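Local coordinates for cellulosomal-scaffolding protein A (Clostridium thermocellum, PDB 4B9F) that probably binds crystalline cellulose through a family 3a carbohydrate-binding module of the cellulosome scaffold, at residues Leu34-Val45 and Ala88-Gly99. Numbering follows the deposited sequence.
With CA (calcium ion), chain C.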
loop_
_atom_site.group_PDB
_atom_site.type_symbol
_atom_site.label_atom_id
_atom_site.label_comp_id
_atom_site.label_asym_id
_atom_site.label_seq_id
_atom_site.Cartn_x
_atom_site.Cartn_y
_atom_site.Cartn_z
ATOM N N LEU A 34 -3.686 8.208 11.633
ATOM C CA LEU A 34 -3.741 7.185 10.586
ATOM C C LEU A 34 -5.101 7.101 9.900
ATOM O O LEU A 34 -5.186 6.674 8.750
ATOM C CB LEU A 34 -3.357 5.813 11.133
ATOM C CG LEU A 34 -1.864 5.585 11.336
ATOM C CD1 LEU A 34 -1.644 4.174 11.861
ATOM C CD2 LEU A 34 -1.098 5.791 10.041
ATOM N N SER A 35 -6.163 7.500 10.596
ATOM C CA SER A 35 -7.491 7.473 9.993
ATOM C C SER A 35 -7.588 8.439 8.813
ATOM O O SER A 35 -8.540 8.374 8.033
ATOM C CB SER A 35 -8.589 7.758 11.031
ATOM O OG SER A 35 -8.640 9.131 11.377
ATOM N N LYS A 36 -6.602 9.329 8.689
ATOM C CA LYS A 36 -6.549 10.280 7.579
ATOM C C LYS A 36 -5.524 9.901 6.508
ATOM O O LYS A 36 -5.423 10.582 5.490
ATOM C CB LYS A 36 -6.215 11.684 8.093
ATOM C CG LYS A 36 -7.033 12.141 9.283
ATOM C CD LYS A 36 -8.483 12.363 8.909
ATOM C CE LYS A 36 -9.227 13.051 10.045
ATOM N NZ LYS A 36 -10.665 13.267 9.732
ATOM N N LEU A 37 -4.765 8.827 6.728
ATOM C CA LEU A 37 -3.694 8.444 5.812
ATOM C C LEU A 37 -4.176 7.444 4.777
ATOM O O LEU A 37 -4.811 6.447 5.117
ATOM C CB LEU A 37 -2.524 7.833 6.578
ATOM C CG LEU A 37 -1.321 7.411 5.732
ATOM C CD1 LEU A 37 -0.646 8.620 5.078
ATOM C CD2 LEU A 37 -0.320 6.636 6.577
ATOM N N THR A 38 -3.892 7.716 3.507
ATOM C CA THR A 38 -4.165 6.729 2.470
ATOM C C THR A 38 -2.911 6.480 1.638
ATOM O O THR A 38 -2.063 7.373 1.494
ATOM C CB THR A 38 -5.327 7.141 1.553
ATOM O OG1 THR A 38 -5.053 8.430 1.000
ATOM C CG2 THR A 38 -6.645 7.175 2.322
ATOM N N LEU A 39 -2.794 5.262 1.113
ATOM C CA LEU A 39 -1.665 4.841 0.301
ATOM C C LEU A 39 -2.203 4.300 -1.012
ATOM O O LEU A 39 -3.238 3.618 -1.026
ATOM C CB LEU A 39 -0.887 3.731 1.020
ATOM C CG LEU A 39 -0.458 4.050 2.454
ATOM C CD1 LEU A 39 0.123 2.803 3.136
ATOM C CD2 LEU A 39 0.548 5.172 2.486
ATOM N N ARG A 40 -1.509 4.571 -2.116
ATOM C CA ARG A 40 -1.976 4.092 -3.412
ATOM C C ARG A 40 -0.940 3.222 -4.095
ATOM O O ARG A 40 0.250 3.572 -4.153
ATOM C CB ARG A 40 -2.345 5.259 -4.338
ATOM C CG ARG A 40 -3.445 6.123 -3.821
ATOM C CD ARG A 40 -3.848 7.197 -4.814
ATOM N NE ARG A 40 -4.821 8.081 -4.193
ATOM C CZ ARG A 40 -5.294 9.190 -4.746
ATOM N NH1 ARG A 40 -4.908 9.551 -5.966
ATOM N NH2 ARG A 40 -6.167 9.933 -4.079
ATOM N N TYR A 41 -1.415 2.082 -4.604
ATOM C CA TYR A 41 -0.630 1.164 -5.412
ATOM C C TYR A 41 -1.284 1.077 -6.795
ATOM O O TYR A 41 -2.400 0.578 -6.922
ATOM C CB TYR A 41 -0.575 -0.221 -4.743
ATOM C CG TYR A 41 0.227 -1.211 -5.552
ATOM C CD1 TYR A 41 1.609 -1.278 -5.425
ATOM C CD2 TYR A 41 -0.386 -2.060 -6.478
ATOM C CE1 TYR A 41 2.360 -2.159 -6.182
ATOM C CE2 TYR A 41 0.360 -2.945 -7.239
ATOM C CZ TYR A 41 1.733 -2.988 -7.083
ATOM O OH TYR A 41 2.509 -3.841 -7.822
ATOM N N TYR A 42 -0.582 1.569 -7.818
ATOM C CA TYR A 42 -1.141 1.687 -9.158
ATOM C C TYR A 42 -0.761 0.509 -10.037
ATOM O O TYR A 42 0.395 0.070 -10.050
ATOM C CB TYR A 42 -0.627 2.957 -9.830
ATOM C CG TYR A 42 -0.817 4.232 -9.054
ATOM C CD1 TYR A 42 -1.999 4.962 -9.163
ATOM C CD2 TYR A 42 0.212 4.754 -8.271
ATOM C CE1 TYR A 42 -2.163 6.164 -8.487
ATOM C CE2 TYR A 42 0.055 5.957 -7.583
ATOM C CZ TYR A 42 -1.134 6.654 -7.704
ATOM O OH TYR A 42 -1.275 7.855 -7.048
ATOM N N TYR A 43 -1.716 0.023 -10.817
ATOM C CA TYR A 43 -1.475 -1.139 -11.652
ATOM C C TYR A 43 -2.498 -1.220 -12.776
ATOM O O TYR A 43 -3.415 -0.402 -12.856
ATOM C CB TYR A 43 -1.513 -2.414 -10.788
ATOM C CG TYR A 43 -2.873 -2.728 -10.182
ATOM C CD1 TYR A 43 -3.346 -2.032 -9.072
ATOM C CD2 TYR A 43 -3.678 -3.725 -10.722
ATOM C CE1 TYR A 43 -4.595 -2.315 -8.517
ATOM C CE2 TYR A 43 -4.925 -4.014 -10.181
ATOM C CZ TYR A 43 -5.377 -3.310 -9.074
ATOM O OH TYR A 43 -6.604 -3.594 -8.520
ATOM N N THR A 44 -2.316 -2.199 -13.656
ATOM C CA THR A 44 -3.297 -2.491 -14.687
ATOM C C THR A 44 -3.985 -3.802 -14.337
ATOM O O THR A 44 -3.330 -4.815 -14.087
ATOM C CB THR A 44 -2.650 -2.607 -16.079
ATOM O OG1 THR A 44 -1.491 -3.449 -15.995
ATOM C CG2 THR A 44 -2.241 -1.241 -16.595
ATOM N N VAL A 45 -5.312 -3.784 -14.324
ATOM C CA VAL A 45 -6.084 -4.923 -13.839
ATOM C C VAL A 45 -6.012 -6.165 -14.745
ATOM O O VAL A 45 -6.209 -7.279 -14.269
ATOM C CB VAL A 45 -7.551 -4.493 -13.558
ATOM C CG1 VAL A 45 -8.274 -4.125 -14.853
ATOM C CG2 VAL A 45 -8.311 -5.563 -12.778
ATOM N N ALA A 88 -1.061 1.967 -15.753
ATOM C CA ALA A 88 -1.960 2.216 -14.634
ATOM C C ALA A 88 -3.376 2.474 -15.100
ATOM O O ALA A 88 -3.634 3.463 -15.797
ATOM C CB ALA A 88 -1.454 3.393 -13.778
ATOM N N ASP A 89 -4.303 1.601 -14.711
ATOM C CA ASP A 89 -5.722 1.874 -14.920
ATOM C C ASP A 89 -6.537 1.792 -13.641
ATOM O O ASP A 89 -7.722 2.126 -13.639
ATOM C CB ASP A 89 -6.352 0.999 -16.027
ATOM C CG ASP A 89 -6.201 -0.502 -15.790
ATOM O OD1 ASP A 89 -6.293 -0.987 -14.641
ATOM O OD2 ASP A 89 -6.010 -1.208 -16.793
ATOM N N THR A 90 -5.888 1.370 -12.557
ATOM C CA THR A 90 -6.540 1.146 -11.280
ATOM C C THR A 90 -5.534 1.453 -10.192
ATOM O O THR A 90 -4.329 1.308 -10.404
ATOM C CB THR A 90 -6.947 -0.355 -11.151
ATOM O OG1 THR A 90 -7.707 -0.752 -12.302
ATOM C CG2 THR A 90 -7.766 -0.619 -9.888
ATOM N N TYR A 91 -6.004 1.866 -9.024
ATOM C CA TYR A 91 -5.165 1.722 -7.842
ATOM C C TYR A 91 -5.885 1.062 -6.696
ATOM O O TYR A 91 -7.101 1.206 -6.524
ATOM C CB TYR A 91 -4.522 3.044 -7.393
ATOM C CG TYR A 91 -5.455 4.183 -7.043
ATOM C CD1 TYR A 91 -5.896 4.377 -5.735
ATOM C CD2 TYR A 91 -5.827 5.115 -8.005
ATOM C CE1 TYR A 91 -6.729 5.457 -5.405
ATOM C CE2 TYR A 91 -6.649 6.189 -7.685
ATOM C CZ TYR A 91 -7.089 6.358 -6.390
ATOM O OH TYR A 91 -7.895 7.433 -6.082
ATOM N N LEU A 92 -5.119 0.294 -5.935
ATOM C CA LEU A 92 -5.544 -0.095 -4.610
ATOM C C LEU A 92 -5.281 1.086 -3.692
ATOM O O LEU A 92 -4.180 1.655 -3.685
ATOM C CB LEU A 92 -4.736 -1.300 -4.139
ATOM C CG LEU A 92 -4.796 -1.614 -2.642
ATOM C CD1 LEU A 92 -6.147 -2.209 -2.266
ATOM C CD2 LEU A 92 -3.669 -2.552 -2.228
ATOM N N GLU A 93 -6.303 1.484 -2.948
ATOM C CA GLU A 93 -6.142 2.485 -1.916
ATOM C C GLU A 93 -6.218 1.809 -0.567
ATOM O O GLU A 93 -7.235 1.179 -0.240
ATOM C CB GLU A 93 -7.231 3.543 -2.006
ATOM C CG GLU A 93 -7.019 4.664 -1.006
ATOM C CD GLU A 93 -8.278 5.450 -0.719
ATOM O OE1 GLU A 93 -9.190 4.896 -0.059
ATOM O OE2 GLU A 93 -8.349 6.622 -1.142
ATOM N N ILE A 94 -5.134 1.914 0.194
ATOM C CA ILE A 94 -5.084 1.386 1.546
ATOM C C ILE A 94 -5.418 2.525 2.500
ATOM O O ILE A 94 -4.892 3.636 2.365
ATOM C CB ILE A 94 -3.697 0.766 1.868
ATOM C CG1 ILE A 94 -3.474 -0.483 1.003
ATOM C CG2 ILE A 94 -3.606 0.422 3.352
ATOM C CD1 ILE A 94 -2.085 -1.090 1.126
ATOM N N SER A 95 -6.297 2.239 3.452
ATOM C CA SER A 95 -6.672 3.195 4.483
ATOM C C SER A 95 -6.736 2.494 5.842
ATOM O O SER A 95 -6.533 1.271 5.938
ATOM C CB SER A 95 -8.010 3.865 4.141
ATOM O OG SER A 95 -9.031 2.892 4.008
ATOM N N PHE A 96 -7.019 3.271 6.886
ATOM C CA PHE A 96 -6.945 2.781 8.263
ATOM C C PHE A 96 -8.171 3.230 9.028
ATOM O O PHE A 96 -8.614 4.378 8.889
ATOM C CB PHE A 96 -5.690 3.311 8.960
ATOM C CG PHE A 96 -4.429 3.002 8.219
ATOM C CD1 PHE A 96 -3.980 3.831 7.194
ATOM C CD2 PHE A 96 -3.694 1.863 8.522
ATOM C CE1 PHE A 96 -2.835 3.530 6.479
ATOM C CE2 PHE A 96 -2.530 1.561 7.816
ATOM C CZ PHE A 96 -2.103 2.401 6.795
ATOM N N THR A 97 -8.702 2.336 9.855
ATOM C CA THR A 97 -9.886 2.647 10.641
ATOM C C THR A 97 -9.576 3.571 11.812
ATOM O O THR A 97 -10.471 4.215 12.355
ATOM C CB THR A 97 -10.566 1.378 11.168
ATOM O OG1 THR A 97 -9.661 0.671 12.024
ATOM C CG2 THR A 97 -10.995 0.474 10.011
ATOM N N GLY A 98 -8.308 3.632 12.199
ATOM C CA GLY A 98 -7.902 4.445 13.323
ATOM C C GLY A 98 -6.430 4.237 13.598
ATOM O O GLY A 98 -5.740 3.558 12.835
ATOM N N GLY A 99 -5.949 4.817 14.691
ATOM C CA GLY A 99 -4.550 4.706 15.064
ATOM C C GLY A 99 -3.785 6.003 14.892
ATOM O O GLY A 99 -4.215 6.921 14.190
HETATM CA CA CA C . -1.152 -5.645 -14.885
HETATM O O HOH W 1 -7.137 6.155 6.385
HETATM O O HOH W 2 -10.478 5.818 7.556
HETATM O O HOH W 3 -6.021 8.233 -1.591
HETATM O O HOH W 4 -1.473 -6.565 -12.587
#
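Arg-40 lies flat on Tyr-91, whose phenol offers a broad face: CD stands 3.6 Å from the ring centroid in a CH-pi contact, and the guanidinium, 12° from parallel, puts CZ 3.4 Å from Tyr-91 OH. An extended chain (chi2 -176°) lets the arginine follow the CD1-CE1 side of the ring out to the hydroxyl; Tyr-144 adds a cation-pi partner. Arg-40 NE also donates to a water 2.9 Å away, shared by Thr-38 OG1 and Glu-93 OE2. Tyr-42 leans obliquely on the same tyrosine, its CD1 3.6 Å from Tyr-91 CB. These side chains occupy one face of antiparallel strands 37-43 and 90-96, inner neighbours in one sheet of the module's beta sandwich. The other face turns to the core and is largely apolar: Leu-92 and Ile-94 reach Phe-53 of the opposing sheet, and Thr-90 CB sits over the Tyr-43 ring, whose OH bonds Gln-51. Phe-96 turns its edge to Leu-37 O, CE1 beside Leu-37 CD2. At the calcium end, in a classic beta bulge, Tyr-43 O accepts from Asp-89 N (2.9 Å) and Thr-90 N (3.1 Å). Asp-89 OD1 takes Val-45 N on its syn lone pair (3.0 Å) and Thr-90 OG1 from the anti side, 23° out of the carboxylate plane, fixing its rotation. Thr-44, between Tyr-43 and Val-45 in the chain, gives calcium two ligands, O and OG1, alongside Asp-46, Thr-122, Asn-125 and Asp-126.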